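Local atomic coordinates of 3-dehydroquinate dehydratase (Clostridium difficile, PDB entry 3JS3), a protein that catalyses the cis-dehydration of 3-dehydroquinate to 3-dehydroshikimate, the third step of the chorismate pathway, through an imine formed between substrate and enzyme. Residues I144-F149 with P173-M178; D47-R52 with I79-T84; P25-N30 with V53-N58. One frame throughout, in Å; residues are numbered along the deposited sequence.

Contact 1 (I144-F149 with P173-M178). With DHS (3-amino-4,5-dihydroxy-cyclohex-1-enecarboxylate), chain E.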
loop_
_atom_site.group_PDB
_atom_site.type_symbol
_atom_site.label_atom_id
_atom_site.label_comp_id
_atom_site.label_asym_id
_atom_site.label_seq_id
_atom_site.Cartn_x
_atom_site.Cartn_y
_atom_site.Cartn_z
ATOM N N ILE A 144 -11.941 9.346 19.990
ATOM C CA ILE A 144 -10.978 9.763 21.013
ATOM C C ILE A 144 -9.661 9.602 20.248
ATOM O O ILE A 144 -9.355 8.517 19.712
ATOM C CB ILE A 144 -10.997 8.935 22.303
ATOM C CG1 ILE A 144 -12.360 9.039 22.979
ATOM C CG2 ILE A 144 -9.963 9.456 23.250
ATOM C CD1 ILE A 144 -12.477 8.266 24.273
ATOM N N SER A 145 -8.883 10.671 20.193
ATOM C CA SER A 145 -7.707 10.676 19.371
ATOM C C SER A 145 -6.387 10.940 20.073
ATOM O O SER A 145 -6.302 11.672 21.070
ATOM C CB SER A 145 -7.894 11.737 18.284
ATOM O OG SER A 145 -7.873 13.027 18.869
ATOM N N ASN A 146 -5.338 10.380 19.495
ATOM C CA ASN A 146 -4.005 10.560 20.038
ATOM C C ASN A 146 -3.014 10.611 18.901
ATOM O O ASN A 146 -3.039 9.761 18.012
ATOM C CB ASN A 146 -3.664 9.447 21.003
ATOM C CG ASN A 146 -2.270 9.583 21.580
ATOM O OD1 ASN A 146 -1.418 8.729 21.343
ATOM N ND2 ASN A 146 -2.021 10.672 22.318
ATOM N N HIS A 147 -2.132 11.607 18.947
ATOM C CA HIS A 147 -1.143 11.824 17.904
ATOM C C HIS A 147 0.255 11.952 18.500
ATOM O O HIS A 147 0.429 12.553 19.562
ATOM C CB HIS A 147 -1.464 13.121 17.151
ATOM C CG HIS A 147 -2.877 13.209 16.661
ATOM N ND1 HIS A 147 -3.941 13.435 17.506
ATOM C CD2 HIS A 147 -3.396 13.146 15.413
ATOM C CE1 HIS A 147 -5.059 13.473 16.803
ATOM N NE2 HIS A 147 -4.755 13.305 15.529
ATOM N N ASP A 148 1.243 11.363 17.846
ATOM C CA ASP A 148 2.624 11.497 18.276
ATOM C C ASP A 148 3.379 11.879 17.035
ATOM O O ASP A 148 3.560 11.045 16.161
ATOM C CB ASP A 148 3.158 10.195 18.865
ATOM C CG ASP A 148 4.559 10.339 19.450
ATOM O OD1 ASP A 148 5.379 11.144 18.933
ATOM O OD2 ASP A 148 4.849 9.615 20.427
ATOM N N PHE A 149 3.800 13.143 16.957
ATOM C CA PHE A 149 4.555 13.675 15.795
ATOM C C PHE A 149 6.089 13.462 15.807
ATOM O O PHE A 149 6.789 13.889 14.871
ATOM C CB PHE A 149 4.251 15.177 15.602
ATOM C CG PHE A 149 2.900 15.448 14.971
ATOM C CD1 PHE A 149 2.805 15.782 13.624
ATOM C CD2 PHE A 149 1.743 15.336 15.710
ATOM C CE1 PHE A 149 1.563 16.017 13.022
ATOM C CE2 PHE A 149 0.503 15.564 15.130
ATOM C CZ PHE A 149 0.412 15.911 13.773
ATOM N N PRO A 173 -11.643 4.559 18.489
ATOM C CA PRO A 173 -10.325 4.999 18.913
ATOM C C PRO A 173 -9.511 5.404 17.677
ATOM O O PRO A 173 -9.614 4.774 16.630
ATOM C CB PRO A 173 -9.708 3.755 19.552
ATOM C CG PRO A 173 -10.809 2.803 19.767
ATOM C CD PRO A 173 -11.940 3.174 18.876
ATOM N N LYS A 174 -8.705 6.446 17.805
ATOM C CA LYS A 174 -7.889 6.904 16.704
ATOM C C LYS A 174 -6.480 7.217 17.182
ATOM O O LYS A 174 -6.313 7.958 18.156
ATOM C CB LYS A 174 -8.458 8.190 16.138
ATOM C CG LYS A 174 -7.577 8.799 15.084
ATOM C CD LYS A 174 -8.095 10.130 14.599
ATOM C CE LYS A 174 -7.116 10.754 13.647
ATOM N NZ LYS A 174 -7.415 12.161 13.262
ATOM N N ILE A 175 -5.477 6.678 16.492
ATOM C CA ILE A 175 -4.108 6.998 16.830
ATOM C C ILE A 175 -3.293 7.260 15.555
ATOM O O ILE A 175 -3.365 6.498 14.583
ATOM C CB ILE A 175 -3.439 5.890 17.706
ATOM C CG1 ILE A 175 -2.240 6.471 18.448
ATOM C CG2 ILE A 175 -3.017 4.684 16.872
ATOM C CD1 ILE A 175 -1.562 5.498 19.454
ATOM N N ALA A 176 -2.565 8.372 15.553
ATOM C CA ALA A 176 -1.652 8.715 14.470
ATOM C C ALA A 176 -0.235 8.763 15.071
ATOM O O ALA A 176 -0.021 9.397 16.087
ATOM C CB ALA A 176 -1.996 10.047 13.868
ATOM N N VAL A 177 0.719 8.109 14.433
ATOM C CA VAL A 177 2.107 8.089 14.915
ATOM C C VAL A 177 3.071 8.480 13.798
ATOM O O VAL A 177 2.704 8.448 12.626
ATOM C CB VAL A 177 2.482 6.707 15.473
ATOM C CG1 VAL A 177 1.646 6.388 16.712
ATOM C CG2 VAL A 177 2.296 5.652 14.420
ATOM N N MET A 178 4.293 8.854 14.170
ATOM C CA MET A 178 5.308 9.282 13.208
ATOM C C MET A 178 6.456 8.273 13.147
ATOM O O MET A 178 7.054 7.907 14.188
ATOM C CB MET A 178 5.866 10.662 13.596
ATOM C CG MET A 178 6.847 11.262 12.581
ATOM S SD MET A 178 6.067 11.827 11.046
ATOM C CE MET A 178 5.205 13.287 11.621
HETATM C C1 DHS E . -5.498 13.019 10.357
HETATM C C3 DHS E . -7.074 13.031 12.314
HETATM C C4 DHS E . -7.757 14.269 11.702
HETATM C C5 DHS E . -6.807 15.099 10.852
HETATM C C6 DHS E . -6.179 14.218 9.783
HETATM C C7 DHS E . -4.457 12.396 9.528
HETATM C C2 DHS E . -5.871 12.513 11.541
HETATM O O2 DHS E . -8.259 15.055 12.779
HETATM O O3 DHS E . -7.453 16.153 10.127
HETATM O O4 DHS E . -3.481 11.783 10.041
HETATM O O5 DHS E . -4.557 12.518 8.287
#

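Contact 2 (D47-R52 with I79-T84). With DHS (3-amino-4,5-dihydroxy-cyclohex-1-enecarboxylate), chain E.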
loop_
_atom_site.group_PDB
_atom_site.type_symbol
_atom_site.label_atom_id
_atom_site.label_comp_id
_atom_site.label_asym_id
_atom_site.label_seq_id
_atom_site.Cartn_x
_atom_site.Cartn_y
_atom_site.Cartn_z
ATOM N N ASP A 47 -16.947 9.759 1.888
ATOM C CA ASP A 47 -17.878 9.243 2.869
ATOM C C ASP A 47 -18.241 10.199 4.017
ATOM O O ASP A 47 -19.413 10.325 4.378
ATOM C CB ASP A 47 -17.301 7.972 3.423
ATOM C CG ASP A 47 -17.124 6.909 2.353
ATOM O OD1 ASP A 47 -18.134 6.522 1.756
ATOM O OD2 ASP A 47 -15.981 6.437 2.142
ATOM N N ILE A 48 -17.249 10.883 4.565
ATOM C CA ILE A 48 -17.452 11.762 5.696
ATOM C C ILE A 48 -16.664 13.031 5.473
ATOM O O ILE A 48 -15.645 13.019 4.800
ATOM C CB ILE A 48 -16.896 11.081 6.990
ATOM C CG1 ILE A 48 -17.486 9.682 7.187
ATOM C CG2 ILE A 48 -17.146 11.929 8.247
ATOM C CD1 ILE A 48 -16.800 8.878 8.336
ATOM N N ILE A 49 -17.116 14.130 6.046
ATOM C CA ILE A 49 -16.382 15.401 5.966
ATOM C C ILE A 49 -16.005 15.760 7.391
ATOM O O ILE A 49 -16.822 15.600 8.302
ATOM C CB ILE A 49 -17.239 16.540 5.376
ATOM C CG1 ILE A 49 -17.441 16.341 3.880
ATOM C CG2 ILE A 49 -16.583 17.906 5.590
ATOM C CD1 ILE A 49 -18.434 17.342 3.259
ATOM N N GLU A 50 -14.755 16.184 7.589
ATOM C CA GLU A 50 -14.270 16.631 8.896
ATOM C C GLU A 50 -14.082 18.133 8.878
ATOM O O GLU A 50 -13.377 18.665 8.008
ATOM C CB GLU A 50 -12.905 16.020 9.252
ATOM C CG GLU A 50 -12.295 16.571 10.583
ATOM C CD GLU A 50 -10.884 15.992 10.942
ATOM O OE1 GLU A 50 -10.012 15.895 10.069
ATOM O OE2 GLU A 50 -10.631 15.713 12.116
ATOM N N TRP A 51 -14.705 18.834 9.813
ATOM C CA TRP A 51 -14.454 20.255 9.902
ATOM C C TRP A 51 -13.354 20.484 10.942
ATOM O O TRP A 51 -13.549 20.300 12.150
ATOM C CB TRP A 51 -15.730 21.062 10.168
ATOM C CG TRP A 51 -15.475 22.532 10.281
ATOM C CD1 TRP A 51 -14.493 23.229 9.670
ATOM C CD2 TRP A 51 -16.268 23.495 10.987
ATOM N NE1 TRP A 51 -14.575 24.552 9.997
ATOM C CE2 TRP A 51 -15.667 24.748 10.793
ATOM C CE3 TRP A 51 -17.419 23.414 11.773
ATOM C CZ2 TRP A 51 -16.167 25.918 11.361
ATOM C CZ3 TRP A 51 -17.922 24.578 12.349
ATOM C CH2 TRP A 51 -17.290 25.813 12.141
ATOM N N ARG A 52 -12.164 20.806 10.444
ATOM C CA ARG A 52 -11.031 21.117 11.299
ATOM C C ARG A 52 -11.180 22.573 11.741
ATOM O O ARG A 52 -10.518 23.474 11.243
ATOM C CB ARG A 52 -9.712 20.851 10.578
ATOM C CG ARG A 52 -9.283 19.405 10.600
ATOM C CD ARG A 52 -8.861 19.004 11.985
ATOM N NE ARG A 52 -7.780 19.890 12.430
ATOM C CZ ARG A 52 -6.495 19.730 12.098
ATOM N NH1 ARG A 52 -6.103 18.717 11.327
ATOM N NH2 ARG A 52 -5.596 20.572 12.544
ATOM N N ILE A 79 -24.423 14.434 4.521
ATOM C CA ILE A 79 -23.095 13.840 4.485
ATOM C C ILE A 79 -22.611 13.855 5.944
ATOM O O ILE A 79 -22.681 14.898 6.622
ATOM C CB ILE A 79 -22.184 14.595 3.531
ATOM C CG1 ILE A 79 -22.645 14.329 2.078
ATOM C CG2 ILE A 79 -20.758 14.171 3.710
ATOM C CD1 ILE A 79 -21.916 15.138 1.037
ATOM N N PRO A 80 -22.185 12.691 6.465
ATOM C CA PRO A 80 -21.732 12.631 7.852
ATOM C C PRO A 80 -20.716 13.707 8.110
ATOM O O PRO A 80 -19.862 13.927 7.281
ATOM C CB PRO A 80 -21.106 11.250 7.942
ATOM C CG PRO A 80 -21.888 10.441 7.017
ATOM C CD PRO A 80 -22.273 11.343 5.875
ATOM N N LEU A 81 -20.813 14.392 9.232
ATOM C CA LEU A 81 -19.880 15.458 9.531
ATOM C C LEU A 81 -19.198 15.285 10.876
ATOM O O LEU A 81 -19.862 15.252 11.934
ATOM C CB LEU A 81 -20.605 16.777 9.515
ATOM C CG LEU A 81 -19.873 18.072 9.865
ATOM C CD1 LEU A 81 -18.775 18.406 8.859
ATOM C CD2 LEU A 81 -20.913 19.168 9.942
ATOM N N LEU A 82 -17.873 15.187 10.827
ATOM C CA LEU A 82 -17.045 15.091 12.024
ATOM C C LEU A 82 -16.594 16.510 12.417
ATOM O O LEU A 82 -16.097 17.256 11.572
ATOM C CB LEU A 82 -15.786 14.275 11.713
ATOM C CG LEU A 82 -14.692 14.202 12.802
ATOM C CD1 LEU A 82 -15.262 13.704 14.148
ATOM C CD2 LEU A 82 -13.509 13.294 12.354
ATOM N N PHE A 83 -16.715 16.866 13.688
ATOM C CA PHE A 83 -16.261 18.183 14.175
ATOM C C PHE A 83 -15.007 17.930 15.011
ATOM O O PHE A 83 -15.036 17.125 15.943
ATOM C CB PHE A 83 -17.365 18.789 15.033
ATOM C CG PHE A 83 -17.034 20.131 15.604
ATOM C CD1 PHE A 83 -16.702 20.268 16.930
ATOM C CD2 PHE A 83 -17.111 21.261 14.827
ATOM C CE1 PHE A 83 -16.421 21.493 17.446
ATOM C CE2 PHE A 83 -16.839 22.476 15.352
ATOM C CZ PHE A 83 -16.475 22.592 16.655
ATOM N N THR A 84 -13.917 18.605 14.671
ATOM C CA THR A 84 -12.642 18.425 15.359
ATOM C C THR A 84 -11.909 19.742 15.638
ATOM O O THR A 84 -11.665 20.523 14.723
ATOM C CB THR A 84 -11.685 17.571 14.479
ATOM O OG1 THR A 84 -12.341 16.364 14.066
ATOM C CG2 THR A 84 -10.335 17.211 15.203
HETATM C C1 DHS E . -5.498 13.019 10.357
HETATM C C3 DHS E . -7.074 13.031 12.314
HETATM C C4 DHS E . -7.757 14.269 11.702
HETATM C C5 DHS E . -6.807 15.099 10.852
HETATM C C6 DHS E . -6.179 14.218 9.783
HETATM C C7 DHS E . -4.457 12.396 9.528
HETATM C C2 DHS E . -5.871 12.513 11.541
HETATM O O2 DHS E . -8.259 15.055 12.779
HETATM O O3 DHS E . -7.453 16.153 10.127
HETATM O O4 DHS E . -3.481 11.783 10.041
HETATM O O5 DHS E . -4.557 12.518 8.287
#

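Contact 3 (P25-N30 with V53-N58)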
loop_
_atom_site.group_PDB
_atom_site.type_symbol
_atom_site.label_atom_id
_atom_site.label_comp_id
_atom_site.label_asym_id
_atom_site.label_seq_id
_atom_site.Cartn_x
_atom_site.Cartn_y
_atom_site.Cartn_z
ATOM N N PRO A 25 -11.099 16.595 5.031
ATOM C CA PRO A 25 -11.124 17.752 5.915
ATOM C C PRO A 25 -11.488 19.067 5.244
ATOM O O PRO A 25 -11.213 19.260 4.080
ATOM C CB PRO A 25 -9.662 17.853 6.397
ATOM C CG PRO A 25 -9.124 16.493 6.243
ATOM C CD PRO A 25 -9.756 16.023 4.946
ATOM N N ILE A 26 -12.124 19.943 6.009
ATOM C CA ILE A 26 -12.390 21.318 5.599
ATOM C C ILE A 26 -11.466 22.112 6.525
ATOM O O ILE A 26 -11.522 21.959 7.744
ATOM C CB ILE A 26 -13.864 21.695 5.731
ATOM C CG1 ILE A 26 -14.647 20.996 4.622
ATOM C CG2 ILE A 26 -14.055 23.197 5.620
ATOM C CD1 ILE A 26 -16.128 21.241 4.666
ATOM N N ILE A 27 -10.579 22.921 5.953
ATOM C CA ILE A 27 -9.608 23.646 6.774
ATOM C C ILE A 27 -9.565 25.159 6.534
ATOM O O ILE A 27 -8.583 25.815 6.870
ATOM C CB ILE A 27 -8.173 23.038 6.637
ATOM C CG1 ILE A 27 -7.571 23.266 5.242
ATOM C CG2 ILE A 27 -8.189 21.550 6.986
ATOM C CD1 ILE A 27 -8.248 22.504 4.132
ATOM N N GLY A 28 -10.646 25.717 6.002
ATOM C CA GLY A 28 -10.701 27.142 5.734
ATOM C C GLY A 28 -10.495 27.978 6.984
ATOM O O GLY A 28 -10.823 27.558 8.095
ATOM N N LYS A 29 -9.947 29.169 6.789
ATOM C CA LYS A 29 -9.679 30.113 7.872
ATOM C C LYS A 29 -10.866 31.053 8.095
ATOM O O LYS A 29 -10.915 31.771 9.094
ATOM C CB LYS A 29 -8.469 30.969 7.498
ATOM C CG LYS A 29 -7.182 30.204 7.239
ATOM C CD LYS A 29 -6.558 29.679 8.524
ATOM C CE LYS A 29 -5.207 29.054 8.250
ATOM N NZ LYS A 29 -4.541 28.575 9.493
ATOM N N ASN A 30 -11.823 31.036 7.167
ATOM C CA ASN A 30 -12.974 31.929 7.223
ATOM C C ASN A 30 -14.213 31.350 6.532
ATOM O O ASN A 30 -14.098 30.502 5.644
ATOM C CB ASN A 30 -12.578 33.251 6.570
ATOM C CG ASN A 30 -12.206 33.085 5.106
ATOM O OD1 ASN A 30 -13.061 32.796 4.268
ATOM N ND2 ASN A 30 -10.927 33.297 4.786
ATOM N N VAL A 53 -12.061 22.773 12.703
ATOM C CA VAL A 53 -12.370 24.099 13.212
ATOM C C VAL A 53 -11.183 24.866 13.806
ATOM O O VAL A 53 -11.220 26.095 13.877
ATOM C CB VAL A 53 -13.536 24.034 14.232
ATOM C CG1 VAL A 53 -13.103 23.314 15.503
ATOM C CG2 VAL A 53 -14.039 25.443 14.539
ATOM N N ASP A 54 -10.121 24.168 14.218
ATOM C CA ASP A 54 -8.950 24.858 14.751
ATOM C C ASP A 54 -8.390 25.844 13.743
ATOM O O ASP A 54 -7.651 26.745 14.129
ATOM C CB ASP A 54 -7.828 23.917 15.236
ATOM C CG ASP A 54 -7.481 22.807 14.236
ATOM O OD1 ASP A 54 -8.323 21.928 14.030
ATOM O OD2 ASP A 54 -6.345 22.747 13.722
ATOM N N PHE A 55 -8.709 25.681 12.459
ATOM C CA PHE A 55 -8.227 26.634 11.445
ATOM C C PHE A 55 -9.086 27.904 11.346
ATOM O O PHE A 55 -8.604 28.946 10.925
ATOM C CB PHE A 55 -8.113 25.975 10.066
ATOM C CG PHE A 55 -6.918 25.076 9.917
ATOM C CD1 PHE A 55 -5.677 25.612 9.650
ATOM C CD2 PHE A 55 -7.040 23.694 10.025
ATOM C CE1 PHE A 55 -4.564 24.802 9.506
ATOM C CE2 PHE A 55 -5.932 22.874 9.883
ATOM C CZ PHE A 55 -4.689 23.434 9.619
ATOM N N PHE A 56 -10.350 27.802 11.739
ATOM C CA PHE A 56 -11.288 28.911 11.661
ATOM C C PHE A 56 -10.831 30.072 12.530
ATOM O O PHE A 56 -10.708 29.932 13.737
ATOM C CB PHE A 56 -12.680 28.426 12.065
ATOM C CG PHE A 56 -13.763 29.461 11.901
ATOM C CD1 PHE A 56 -13.997 30.041 10.667
ATOM C CD2 PHE A 56 -14.585 29.796 12.960
ATOM C CE1 PHE A 56 -15.010 30.982 10.502
ATOM C CE2 PHE A 56 -15.603 30.709 12.803
ATOM C CZ PHE A 56 -15.813 31.307 11.567
ATOM N N GLU A 57 -10.588 31.227 11.917
ATOM C CA GLU A 57 -10.063 32.389 12.659
ATOM C C GLU A 57 -10.903 32.877 13.851
ATOM O O GLU A 57 -10.335 33.137 14.920
ATOM C CB GLU A 57 -9.655 33.527 11.707
ATOM C CG GLU A 57 -8.432 33.126 10.875
ATOM C CD GLU A 57 -7.906 34.215 9.960
ATOM O OE1 GLU A 57 -6.829 33.987 9.358
ATOM O OE2 GLU A 57 -8.553 35.281 9.841
ATOM N N ASN A 58 -12.227 32.976 13.707
ATOM C CA ASN A 58 -13.047 33.394 14.839
ATOM C C ASN A 58 -13.516 32.222 15.673
ATOM O O ASN A 58 -14.629 32.241 16.184
ATOM C CB ASN A 58 -14.261 34.224 14.375
ATOM C CG ASN A 58 -13.863 35.542 13.760
ATOM O OD1 ASN A 58 -12.698 35.754 13.420
ATOM N ND2 ASN A 58 -14.828 36.446 13.616
#

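Contact 1 (I144-F149 with P173-M178)
Lys174 reaches past Ser145 and His147 into the barrel interior, where its NZ is joined to the bound ring, with Lys174 NZ and DHS C3 1.3 Å apart. This is the captured Schiff-base linkage of the type I dehydroquinase reaction. Near the backbone, Lys174 CB lies 3.7 Å from Ile144 O. The chain leaves with CG anti to the backbone N (chi1 174°) and stays extended; CD passes 4.0 Å from Ser145 CB, CE carries NZ to the ring carbon C3, and NZ arrives at the edge of the His147 imidazole, near its plane, 3.7 Å from His147 NE2. The same ring edge faces DHS C3, which suits the role of His147 as proton donor and acceptor. His147 ND1 is hydrogen-bonded to Glu90, which helps fix the turn of the ring, while His147 CD2 rests 3.7 Å from Ala176 CB. On the other face of the sheet Asn146 and Ile175 run side by side, OD1 of Asn146 lying 3.7 Å from CD1 of Ile175 and accepting a hydrogen bond from Arg161. Four parallel-sheet hydrogen bonds carry the pairing, among them Ala176 N to Asn146 O at 2.9 Å. Strands 141-148 and 172-177 are linked through helix 155-167, a beta-alpha-beta unit; that helix covers Asn146 and Ile175, and strands 116-120 and 205-208 flank the pair.

Contact 2 (D47-R52 with I79-T84)
Neighbouring parallel strands of the TIM barrel, 48-52 and 81-84, joined through helix 62-76 in a beta-alpha-beta unit, meet here with Glu50 beside Leu82 and Thr84 on the face turned to the bound adduct and Trp51 beside Phe83 on the outer face of the sheet, where Trp51 packs on helix 62-76. Glu50 grips both hydroxyls of the bound ring: DHS O3 donates to OE1 of Glu50 at 2.6 Å, and DHS O2 to OE2 of Glu50 at 2.5 Å. Its CG lies anti to the backbone N (chi1 175°) and the chain continues extended, which carries the carboxylate inward alongside Leu82. There Thr84 OG1 donates to Glu50 OE2 over 2.7 Å, and OE2 receives the bond through its anti lone pair, the one away from OE1. Arg52, bent at chi2 and chi3, brings NH1 to DHS O3 at 3.1 Å, with the hydroxyl at the edge of the guanidinium and in its plane; its NH2 forms a salt bridge with Asp54. On the outer face the edge of Phe83 meets the face of Trp51 in an offset edge-to-face pair, planes at 68°, and Phe83 CE2 lies 3.7 Å from Trp51 CE3. Ile49 CG2 packs 4.0 Å from Leu81 CD1 beside them. Backbone bonds such as Trp51 N to Leu82 O, 2.7 Å, set the register. With Thr84 and DHS O2 both bonded to OE2 and DHS O3 bonded to OE1, the carboxylate has little freedom to rotate, and it holds the two ring hydroxyls in place; DHS O3 is shared, accepting from Arg52 NH1 while it donates to Glu50.

Contact 3 (P25-N30 with V53-N58)
Lys29 and Phe55 bury the most surface here, and their side chains meet at an angle. Lys29 CG lies anti to the carbonyl carbon (chi1 -59°) and the chain bends at chi2, bringing CD to 3.2 Å from Phe55 O. Farther out the amino group arrives at the edge of the Phe55 ring, near its plane, with Lys29 NZ 3.2 Å from Phe55 CD1; coming at the edge, it does not make a cation-pi contact. Ile27 instead lies over the ring off-centre, a CH-pi contact in which its CB stands 4.1 Å from the Phe55 centroid and 30° off the ring normal. Both segments contribute to the beta-to-alpha loops at the carboxyl ends of the barrel strands, the end at which TIM barrels carry their active sites: 25-30 starts in the last residues of strand 21-26 and runs to helix 31-41, and the 3-10 turn 53-55 follows strand 48-52. Phe56 turns to the helical layer, touching Ile34, Val65 and Val68, and its CE1 lies 4.0 Å from Asn30 CA. Asn30 itself is the N-cap of helix 31-41, its OD1 accepting from Asp33 N. The two loops are tied by Glu57 N donating to Lys29 O over 2.9 Å, a nearly straight bond (169°).

All three contacts reach one parallel barrel sheet, contact 3 mainly through the loops beyond its strands, and two of them hold the same ligand. Contact 1 supplies the covalent anchor and contact 2 grips the ring hydroxyls; their centres are about 17 Å apart and their nearest atoms about 5 Å. Arg86, Arg217, Ser236 and Gln240 complete the ligand's hydrogen bonds. Contact 3 continues contact 2 directly: strand 21-26 pairs with strand 48-52, with Glu50 O 2.7 Å from Ile26 N, and the centres lie about 13 Å apart. It stands farther from contact 1, about 21 Å between centres, yet the Ile27 side chain is about 6 Å from the bound ligand (nearest atoms).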